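Side-chain contact in large component of pyocin AP41 (PDB 4UHQ), which is a bacteriocin whose C-terminal domain, the part described here, probably acts as a metal-dependent HNH endonuclease that cuts DNA: residues Lys43-Phe48 with Phe94-Val99. Numbering follows the deposited sequence.
With NI (nickel (II) ion), chain E.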
loop_
_atom_site.group_PDB
_atom_site.type_symbol
_atom_site.label_atom_id
_atom_site.label_comp_id
_atom_site.label_asym_id
_atom_site.label_seq_id
_atom_site.Cartn_x
_atom_site.Cartn_y
_atom_site.Cartn_z
ATOM N N LYS A 43 13.276 9.263 -4.571
ATOM C CA LYS A 43 14.577 8.795 -5.012
ATOM C C LYS A 43 14.558 7.325 -5.420
ATOM O O LYS A 43 15.433 6.862 -6.201
ATOM C CB LYS A 43 15.617 8.998 -3.904
ATOM C CG LYS A 43 15.634 10.407 -3.319
ATOM C CD LYS A 43 16.769 10.606 -2.310
ATOM C CE LYS A 43 18.013 11.135 -3.008
ATOM N NZ LYS A 43 19.135 11.551 -2.106
ATOM N N SER A 44 13.573 6.612 -4.891
ATOM C CA SER A 44 13.553 5.151 -4.949
ATOM C C SER A 44 12.223 4.658 -4.449
ATOM O O SER A 44 11.450 5.424 -3.824
ATOM C CB SER A 44 14.667 4.558 -4.098
ATOM O OG SER A 44 14.375 4.763 -2.720
ATOM N N TRP A 45 11.943 3.379 -4.673
ATOM C CA TRP A 45 10.697 2.830 -4.138
ATOM C C TRP A 45 10.692 2.867 -2.598
ATOM O O TRP A 45 9.688 3.232 -1.980
ATOM C CB TRP A 45 10.485 1.409 -4.635
ATOM C CG TRP A 45 9.252 0.843 -4.050
ATOM C CD1 TRP A 45 9.173 -0.170 -3.149
ATOM C CD2 TRP A 45 7.910 1.303 -4.274
ATOM N NE1 TRP A 45 7.850 -0.401 -2.817
ATOM C CE2 TRP A 45 7.062 0.487 -3.505
ATOM C CE3 TRP A 45 7.349 2.303 -5.084
ATOM C CZ2 TRP A 45 5.688 0.668 -3.494
ATOM C CZ3 TRP A 45 5.988 2.471 -5.051
ATOM C CH2 TRP A 45 5.189 1.662 -4.297
ATOM N N ARG A 46 11.827 2.525 -1.988
ATOM C CA ARG A 46 11.935 2.624 -0.532
ATOM C C ARG A 46 11.577 4.028 -0.013
ATOM O O ARG A 46 10.896 4.169 0.997
ATOM C CB ARG A 46 13.356 2.254 -0.104
ATOM C CG ARG A 46 13.651 2.533 1.377
ATOM C CD ARG A 46 15.036 2.054 1.754
ATOM N NE ARG A 46 15.302 2.264 3.171
ATOM C CZ ARG A 46 16.423 1.886 3.778
ATOM N NH1 ARG A 46 17.380 1.276 3.089
ATOM N NH2 ARG A 46 16.585 2.114 5.073
ATOM N N ASP A 47 12.098 5.063 -0.669
ATOM C CA ASP A 47 11.778 6.430 -0.299
ATOM C C ASP A 47 10.287 6.655 -0.358
ATOM O O ASP A 47 9.670 7.216 0.571
ATOM C CB ASP A 47 12.535 7.385 -1.254
ATOM C CG ASP A 47 12.440 8.847 -0.861
ATOM O OD1 ASP A 47 12.239 9.169 0.337
ATOM O OD2 ASP A 47 12.630 9.693 -1.781
ATOM N N PHE A 48 9.673 6.233 -1.443
ATOM C CA PHE A 48 8.221 6.401 -1.537
ATOM C C PHE A 48 7.484 5.649 -0.416
ATOM O O PHE A 48 6.556 6.195 0.195
ATOM C CB PHE A 48 7.710 5.934 -2.918
ATOM C CG PHE A 48 6.220 6.019 -3.043
ATOM C CD1 PHE A 48 5.429 4.960 -2.668
ATOM C CD2 PHE A 48 5.617 7.167 -3.514
ATOM C CE1 PHE A 48 4.039 5.052 -2.746
ATOM C CE2 PHE A 48 4.226 7.262 -3.625
ATOM C CZ PHE A 48 3.434 6.221 -3.237
ATOM N N PHE A 94 1.813 -5.140 6.015
ATOM C CA PHE A 94 1.039 -4.694 4.866
ATOM C C PHE A 94 1.975 -4.221 3.751
ATOM O O PHE A 94 2.996 -3.560 3.987
ATOM C CB PHE A 94 0.066 -3.575 5.300
ATOM C CG PHE A 94 -1.078 -4.074 6.126
ATOM C CD1 PHE A 94 -2.213 -4.527 5.528
ATOM C CD2 PHE A 94 -1.023 -3.995 7.510
ATOM C CE1 PHE A 94 -3.295 -4.987 6.287
ATOM C CE2 PHE A 94 -2.093 -4.449 8.266
ATOM C CZ PHE A 94 -3.217 -4.908 7.667
ATOM N N GLU A 95 1.613 -4.599 2.536
ATOM C CA GLU A 95 2.415 -4.339 1.347
ATOM C C GLU A 95 1.700 -3.436 0.380
ATOM O O GLU A 95 0.481 -3.461 0.307
ATOM C CB GLU A 95 2.751 -5.697 0.638
ATOM C CG GLU A 95 3.729 -6.498 1.532
ATOM C CD GLU A 95 4.092 -7.854 1.021
ATOM O OE1 GLU A 95 3.497 -8.285 0.008
ATOM O OE2 GLU A 95 4.957 -8.502 1.665
ATOM N N ILE A 96 2.468 -2.644 -0.369
ATOM C CA ILE A 96 1.926 -1.825 -1.438
ATOM C C ILE A 96 2.122 -2.599 -2.744
ATOM O O ILE A 96 3.268 -2.892 -3.120
ATOM C CB ILE A 96 2.650 -0.483 -1.491
ATOM C CG1 ILE A 96 2.567 0.239 -0.153
ATOM C CG2 ILE A 96 2.005 0.378 -2.615
ATOM C CD1 ILE A 96 3.516 1.450 -0.093
ATOM N N HIS A 97 1.026 -3.033 -3.354
ATOM C CA HIS A 97 1.099 -3.806 -4.601
ATOM C C HIS A 97 0.750 -2.929 -5.794
ATOM O O HIS A 97 -0.151 -2.077 -5.751
ATOM C CB HIS A 97 0.145 -5.017 -4.477
ATOM C CG HIS A 97 -0.330 -5.629 -5.775
ATOM N ND1 HIS A 97 0.460 -6.414 -6.615
ATOM C CD2 HIS A 97 -1.578 -5.652 -6.313
ATOM C CE1 HIS A 97 -0.277 -6.847 -7.623
ATOM N NE2 HIS A 97 -1.517 -6.394 -7.467
ATOM N N HIS A 98 1.512 -3.123 -6.865
ATOM C CA HIS A 98 1.240 -2.459 -8.128
ATOM C C HIS A 98 0.199 -3.266 -8.897
ATOM O O HIS A 98 0.431 -4.402 -9.294
ATOM C CB HIS A 98 2.553 -2.318 -8.932
ATOM C CG HIS A 98 3.481 -1.313 -8.320
ATOM N ND1 HIS A 98 4.394 -1.627 -7.328
ATOM C CD2 HIS A 98 3.612 0.014 -8.565
ATOM C CE1 HIS A 98 5.027 -0.510 -6.963
ATOM N NE2 HIS A 98 4.568 0.497 -7.696
ATOM N N VAL A 99 -0.975 -2.666 -9.076
ATOM C CA VAL A 99 -2.153 -3.336 -9.619
ATOM C C VAL A 99 -1.872 -3.896 -11.007
ATOM O O VAL A 99 -2.173 -5.061 -11.280
ATOM C CB VAL A 99 -3.336 -2.362 -9.664
ATOM C CG1 VAL A 99 -4.539 -2.992 -10.308
ATOM C CG2 VAL A 99 -3.735 -1.951 -8.234
HETATM NI NI NI E . 2.472 -6.968 -6.681
HETATM O O HOH W 1 2.385 -6.224 -8.705
#
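Trp45, in the first turn of helix 45-57, and Ile96, within strand 95-98, are the residues of closest backbone approach, their CA atoms 10.3 Å apart, a gap that the indole bridges. With CG anti to the backbone N (chi1 178°), Trp45 reaches the strand with its six-membered ring. The imidazole of His98 comes from the opposite direction and sets CE1 over one face of the indole, near the rim, 3.4 Å from CH2 of Trp45. The two ring planes are inclined at 55°, an oblique aromatic contact. Ile96 meets the same ring at its edge: its CB lies in the indole plane, and CG2 packs 3.8 Å from Trp45 CZ2. Strands 95-98 and 114-117 pair antiparallel and lead into helix 119-132, the beta-beta-alpha metal finger of HNH (His-Me finger) nucleases. His97, whose CB points away from Trp45, binds the nickel ion through ND1 at 2.1 Å, and His122 and His126 of that helix complete the protein ligands, with a water at 2.2 Å from the metal. The buried His98 has its polar partners outside the contact: NE2 hydrogen-bonds the carbonyl O of Leu108, which probably limits rotation of the imidazole beside the indole, and ND1 hydrogen-bonds a citrate probably taken from the crystallisation liquor. At the start of the helix, Ser44 is the N-cap: its OG accepts from Asp47 N at 3.1 Å, while Asp47 OD2 accepts the N-H of Lys43 on its anti lone pair.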